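Local coordinates for protein isoprenyl transferase (PDB 2D2R) that probably catalyses the magnesium-dependent condensation of isopentenyl diphosphate with an allylic diphosphate, building the undecaprenyl diphosphate chain as a homodimer, at residues L189-T192 / G193-R197; L198-F201 / L202-Q205. All blocks are in the same frame, centred on the assembly; numbering follows the deposited sequence.

Contact 1 of 2, residues L189-T192 / G193-R197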
ATOM      1  N   LEU A 189       8.992   3.140   3.156  1.00 22.50           N
ATOM      2  CA  LEU A 189       8.448   3.830   1.972  1.00 22.52           C
ATOM      3  C   LEU A 189       8.225   5.265   2.403  1.00 23.91           C
ATOM      4  O   LEU A 189       7.468   5.552   3.331  1.00 20.86           O
ATOM      5  CB  LEU A 189       7.111   3.187   1.522  1.00 23.28           C
ATOM      6  CG  LEU A 189       6.397   3.970   0.417  1.00 25.50           C
ATOM      7  CD1 LEU A 189       7.308   4.033  -0.835  1.00 26.49           C
ATOM      8  CD2 LEU A 189       5.112   3.298   0.055  1.00 26.59           C
ATOM      9  N   LEU A 190       8.957   6.174   1.778  1.00 21.66           N
ATOM     10  CA  LEU A 190       8.867   7.582   2.142  1.00 22.23           C
ATOM     11  C   LEU A 190       8.202   8.388   1.082  1.00 22.69           C
ATOM     12  O   LEU A 190       8.448   8.146  -0.094  1.00 23.91           O
ATOM     13  CB  LEU A 190      10.281   8.160   2.309  1.00 23.35           C
ATOM     14  CG  LEU A 190      10.436   9.666   2.384  1.00 25.04           C
ATOM     15  CD1 LEU A 190       9.898  10.119   3.757  1.00 22.88           C
ATOM     16  CD2 LEU A 190      12.008  10.017   2.238  1.00 25.09           C
ATOM     17  N   ARG A 191       7.355   9.327   1.485  1.00 23.69           N
ATOM     18  CA  ARG A 191       6.723  10.224   0.506  1.00 23.29           C
ATOM     19  C   ARG A 191       6.950  11.671   0.942  1.00 24.40           C
ATOM     20  O   ARG A 191       6.593  12.078   2.054  1.00 22.85           O
ATOM     21  CB  ARG A 191       5.207   9.964   0.337  1.00 23.80           C
ATOM     22  CG  ARG A 191       4.550  10.977  -0.587  1.00 24.19           C
ATOM     23  CD  ARG A 191       3.212  10.548  -1.141  1.00 23.07           C
ATOM     24  NE  ARG A 191       2.715  11.535  -2.084  1.00 22.90           N
ATOM     25  CZ  ARG A 191       1.784  11.291  -2.986  1.00 25.30           C
ATOM     26  NH1 ARG A 191       1.229  10.061  -3.024  1.00 24.31           N
ATOM     27  NH2 ARG A 191       1.475  12.226  -3.906  1.00 25.02           N
ATOM     28  N   THR A 192       7.594  12.446   0.050  1.00 25.16           N
ATOM     29  CA  THR A 192       7.856  13.838   0.329  1.00 25.81           C
ATOM     30  C   THR A 192       6.695  14.664  -0.255  1.00 28.40           C
ATOM     31  O   THR A 192       5.778  14.111  -0.902  1.00 27.85           O
ATOM     32  CB  THR A 192       9.219  14.265  -0.362  1.00 26.73           C
ATOM     33  OG1 THR A 192       9.075  14.121  -1.770  1.00 27.22           O
ATOM     34  CG2 THR A 192      10.377  13.347   0.116  1.00 25.52           C
ATOM     35  N   GLY A 193       6.705  15.971   0.012  1.00 27.82           N
ATOM     36  CA  GLY A 193       5.683  16.847  -0.521  1.00 27.71           C
ATOM     37  C   GLY A 193       4.373  17.025   0.212  1.00 28.55           C
ATOM     38  O   GLY A 193       3.487  17.696  -0.292  1.00 29.24           O
ATOM     39  N   GLY A 194       4.192  16.405   1.360  1.00 28.30           N
ATOM     40  CA  GLY A 194       2.958  16.704   2.071  1.00 28.04           C
ATOM     41  C   GLY A 194       1.744  15.781   1.979  1.00 30.06           C
ATOM     42  O   GLY A 194       0.939  15.751   2.912  1.00 28.99           O
ATOM     43  N   GLU A 195       1.597  15.062   0.869  1.00 29.71           N
ATOM     44  CA  GLU A 195       0.454  14.158   0.667  1.00 28.41           C
ATOM     45  C   GLU A 195       0.646  12.866   1.407  1.00 28.61           C
ATOM     46  O   GLU A 195       1.758  12.433   1.635  1.00 24.58           O
ATOM     47  CB  GLU A 195       0.255  13.832  -0.803  1.00 29.76           C
ATOM     48  CG  GLU A 195      -0.112  15.015  -1.692  1.00 34.16           C
ATOM     49  CD  GLU A 195      -1.270  15.853  -1.161  1.00 37.18           C
ATOM     50  OE1 GLU A 195      -2.250  15.318  -0.609  1.00 37.55           O
ATOM     51  OE2 GLU A 195      -1.220  17.072  -1.317  1.00 39.48           O
ATOM     52  N   MET A 196      -0.465  12.223   1.777  1.00 27.56           N
ATOM     53  CA  MET A 196      -0.352  10.942   2.490  1.00 27.39           C
ATOM     54  C   MET A 196      -1.183   9.886   1.770  1.00 25.28           C
ATOM     55  O   MET A 196      -2.253   9.556   2.223  1.00 24.99           O
ATOM     56  CB  MET A 196      -0.814  11.137   3.930  1.00 26.68           C
ATOM     57  CG  MET A 196       0.221  11.977   4.672  1.00 30.14           C
ATOM     58  SD  MET A 196      -0.266  12.453   6.353  1.00 33.01           S
ATOM     59  CE  MET A 196      -0.379  10.806   7.212  1.00 27.06           C
ATOM     60  N   ARG A 197      -0.664   9.365   0.664  1.00 26.00           N
ATOM     61  CA  ARG A 197      -1.380   8.350  -0.177  1.00 26.17           C
ATOM     62  C   ARG A 197      -0.266   7.499  -0.778  1.00 25.14           C
ATOM     63  O   ARG A 197       0.829   8.040  -0.953  1.00 25.17           O
ATOM     64  CB  ARG A 197      -2.091   9.045  -1.361  1.00 28.11           C
ATOM     65  CG  ARG A 197      -3.416   9.765  -1.040  1.00 31.21           C
ATOM     66  CD  ARG A 197      -4.171  10.152  -2.357  1.00 33.39           C
ATOM     67  NE  ARG A 197      -3.348  11.003  -3.198  1.00 34.32           N
ATOM     68  CZ  ARG A 197      -3.105  12.285  -2.940  1.00 37.01           C
ATOM     69  NH1 ARG A 197      -3.647  12.873  -1.874  1.00 37.34           N
ATOM     70  NH2 ARG A 197      -2.293  12.977  -3.728  1.00 35.32           N
TER
HETATM   71  O   HOH W   1       4.072  13.367   2.572  1.00 23.90           O
HETATM   72  O   HOH W   2       3.132  14.286  -1.538  1.00 29.21           O
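Arg191 and Arg197 meet where the parallel sheet of a cis-prenyltransferase gives way to the loop that follows strand 188-191: the chain leaves the strand and turns through Gly193 and Gly194, which brings Glu195 and Arg197 back alongside the Arg191 side chain. Its CG stands anti to the backbone N (chi1 175°) and the chain runs extended to NE, which carries the guanidinium across the mouth of the turn. Going outward, CG skirts the carbonyl of Glu195, and CD lies 3.5 Å from Arg197 O. Arg191 NE donates to water 2 at 2.8 Å; the same water also accepts from Glu195 N and donates to Thr192 O, tying strand, turn and side chain together. Over one face of the guanidinium sits Glu195 CB, 3.6 Å from Arg191 NE, an aliphatic cover rather than a charge pair. At the tip, Arg191 NH1 donates to Arg197 O at 2.9 Å, somewhat bent and from above the carbonyl plane. Arg191 NH2 makes a weak, long ion pair with Asp24. Both arginines probably bind substrate, as in relatives, consistent with a site made for diphosphate. Arg197 turns its own guanidinium 72° from that of Arg191, held by Glu210 of the second subunit and, within the loop, by a salt bridge from Arg197 NH1 to Glu195 OE1 at 3.1 Å.

Contact 2 of 2, residues L198-F201 / L202-Q205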
ATOM      1  N   LEU A 198      -0.531   6.230  -1.159  1.00 24.33           N
ATOM      2  CA  LEU A 198       0.540   5.387  -1.743  1.00 24.34           C
ATOM      3  C   LEU A 198       0.678   5.666  -3.240  1.00 22.71           C
ATOM      4  O   LEU A 198       1.722   5.392  -3.853  1.00 24.52           O
ATOM      5  CB  LEU A 198       0.214   3.906  -1.628  1.00 25.21           C
ATOM      6  CG  LEU A 198      -0.069   3.537  -0.197  1.00 25.49           C
ATOM      7  CD1 LEU A 198      -0.782   2.148  -0.191  1.00 27.03           C
ATOM      8  CD2 LEU A 198       1.234   3.487   0.543  1.00 26.32           C
ATOM      9  N   SER A 199      -0.405   6.164  -3.814  1.00 21.79           N
ATOM     10  CA  SER A 199      -0.428   6.443  -5.231  1.00 20.97           C
ATOM     11  C   SER A 199      -0.017   5.302  -6.143  1.00 21.98           C
ATOM     12  O   SER A 199       0.790   5.506  -7.065  1.00 20.81           O
ATOM     13  CB  SER A 199       0.424   7.695  -5.509  1.00 22.31           C
ATOM     14  OG  SER A 199      -0.332   8.823  -5.066  1.00 23.74           O
ATOM     15  N   ASN A 200      -0.562   4.111  -5.905  1.00 19.09           N
ATOM     16  CA  ASN A 200      -0.337   2.955  -6.806  1.00 19.92           C
ATOM     17  C   ASN A 200       1.160   2.646  -7.035  1.00 18.52           C
ATOM     18  O   ASN A 200       1.582   2.330  -8.128  1.00 21.17           O
ATOM     19  CB  ASN A 200      -1.044   3.308  -8.113  1.00 17.97           C
ATOM     20  CG  ASN A 200      -1.261   2.129  -9.010  1.00 22.77           C
ATOM     21  OD1 ASN A 200      -1.379   0.990  -8.575  1.00 17.00           O
ATOM     22  ND2 ASN A 200      -1.277   2.399 -10.321  1.00 23.77           N
ATOM     23  N   PHE A 201       1.939   2.787  -5.984  1.00 19.63           N
ATOM     24  CA  PHE A 201       3.368   2.551  -6.016  1.00 20.04           C
ATOM     25  C   PHE A 201       3.805   1.434  -5.086  1.00 19.90           C
ATOM     26  O   PHE A 201       3.648   1.517  -3.841  1.00 21.19           O
ATOM     27  CB  PHE A 201       4.064   3.866  -5.636  1.00 20.23           C
ATOM     28  CG  PHE A 201       5.590   3.815  -5.611  1.00 22.78           C
ATOM     29  CD1 PHE A 201       6.313   3.481  -6.749  1.00 24.64           C
ATOM     30  CD2 PHE A 201       6.295   4.167  -4.461  1.00 22.70           C
ATOM     31  CE1 PHE A 201       7.754   3.510  -6.743  1.00 24.51           C
ATOM     32  CE2 PHE A 201       7.708   4.197  -4.436  1.00 25.37           C
ATOM     33  CZ  PHE A 201       8.433   3.872  -5.589  1.00 23.07           C
ATOM     34  N   LEU A 202       4.369   0.390  -5.682  1.00 18.22           N
ATOM     35  CA  LEU A 202       4.945  -0.734  -4.936  1.00 17.66           C
ATOM     36  C   LEU A 202       3.992  -1.213  -3.836  1.00 18.31           C
ATOM     37  O   LEU A 202       4.406  -1.426  -2.704  1.00 20.21           O
ATOM     38  CB  LEU A 202       6.273  -0.298  -4.287  1.00 19.65           C
ATOM     39  CG  LEU A 202       7.397   0.136  -5.268  1.00 21.31           C
ATOM     40  CD1 LEU A 202       8.705   0.504  -4.472  1.00 20.47           C
ATOM     41  CD2 LEU A 202       7.636  -0.999  -6.203  1.00 18.92           C
ATOM     42  N   LEU A 203       2.741  -1.433  -4.194  1.00 19.24           N
ATOM     43  CA  LEU A 203       1.728  -1.855  -3.194  1.00 20.29           C
ATOM     44  C   LEU A 203       2.090  -3.225  -2.595  1.00 20.56           C
ATOM     45  O   LEU A 203       2.144  -3.419  -1.379  1.00 22.58           O
ATOM     46  CB  LEU A 203       0.372  -1.871  -3.861  1.00 18.03           C
ATOM     47  CG  LEU A 203      -0.079  -0.531  -4.482  1.00 23.16           C
ATOM     48  CD1 LEU A 203      -1.419  -0.682  -5.270  1.00 23.83           C
ATOM     49  CD2 LEU A 203      -0.319   0.441  -3.377  1.00 19.92           C
ATOM     50  N   TRP A 204       2.401  -4.164  -3.467  1.00 22.02           N
ATOM     51  CA  TRP A 204       2.766  -5.498  -3.052  1.00 22.34           C
ATOM     52  C   TRP A 204       4.053  -5.511  -2.276  1.00 22.66           C
ATOM     53  O   TRP A 204       4.111  -6.112  -1.217  1.00 19.95           O
ATOM     54  CB  TRP A 204       2.879  -6.392  -4.284  1.00 22.35           C
ATOM     55  CG  TRP A 204       3.329  -7.812  -3.997  1.00 23.74           C
ATOM     56  CD1 TRP A 204       4.625  -8.249  -3.692  1.00 21.38           C
ATOM     57  CD2 TRP A 204       2.527  -8.982  -4.076  1.00 20.22           C
ATOM     58  NE1 TRP A 204       4.638  -9.616  -3.587  1.00 19.23           N
ATOM     59  CE2 TRP A 204       3.371 -10.088  -3.830  1.00 21.32           C
ATOM     60  CE3 TRP A 204       1.166  -9.209  -4.347  1.00 20.55           C
ATOM     61  CZ2 TRP A 204       2.895 -11.402  -3.842  1.00 20.00           C
ATOM     62  CZ3 TRP A 204       0.701 -10.493  -4.361  1.00 19.09           C
ATOM     63  CH2 TRP A 204       1.563 -11.586  -4.112  1.00 22.73           C
ATOM     64  N   GLN A 205       5.070  -4.813  -2.778  1.00 21.02           N
ATOM     65  CA  GLN A 205       6.380  -4.833  -2.149  1.00 22.66           C
ATOM     66  C   GLN A 205       6.504  -4.083  -0.842  1.00 20.21           C
ATOM     67  O   GLN A 205       7.418  -4.311  -0.117  1.00 20.32           O
ATOM     68  CB  GLN A 205       7.469  -4.308  -3.140  1.00 20.45           C
ATOM     69  CG  GLN A 205       7.416  -5.099  -4.477  1.00 20.77           C
ATOM     70  CD  GLN A 205       6.451  -4.563  -5.565  1.00 21.09           C
ATOM     71  OE1 GLN A 205       5.429  -3.927  -5.275  1.00 20.76           O
ATOM     72  NE2 GLN A 205       6.761  -4.890  -6.863  1.00 21.94           N
TER
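One face of the Phe201 ring is covered by the neighbouring Leu202, whose CG sits almost over the ring centre, 3.7 Å from the centroid and 13° off the normal, a CH-pi contact. From there CD1 of Leu202 runs on along the same face to Phe201 CZ, at 3.6 Å. The two side chains lie side by side and point the same way; chi1 of 180° swings the Phe201 ring opposite its own N, to the side of the carbonyl carbon that leads into Leu202. Tyr66 stacks its ring with Phe201, while Ala20 and Ile22 of strand 18-22 also touch the phenylalanine. Both residues belong to the irregular connection between strands 188-191 and 210-213 of the parallel sheet, with the backbone of Ser199, Asn200 and Leu202 in left-handed helical conformation. Leu203 packs apart from the Phe201–Leu202 pair, back toward Leu198 and Asn200. There its two methyls part company: CD2 packs against Leu198 CD1 at 3.6 Å, and CD1 rests against the amide oxygen Asn200 OD1 at 3.7 Å. That oxygen has its polar partner elsewhere, in the backbone N of Lys146 at the start of helix 145-158. The neighbourhood belongs to the dimer interface: Leu198 packs on Leu198 of the second subunit, and Leu203 on its Ser207.

Contact 1 runs directly into contact 2 along the chain, their centres about 12 Å apart, and the pair illustrates how a strand and the loop after it can serve a polar site and an apolar interior in succession. The joint is double. On the polar side, Arg191 NH1 and Ser199 OG lie 2.9 Å apart in a probable hydrogen bond, joining two residues that probably bind substrate. On the apolar side, Leu189 CD1 packs on Phe201 CE2 at 3.6 Å and Leu189 CD2 on Leu198 CD2 at 3.9 Å. The side chain of Asp24, the likely magnesium ligand, comes close to that of Arg191 but stays about 10 Å from that of Phe201. Both contacts also touch the second subunit.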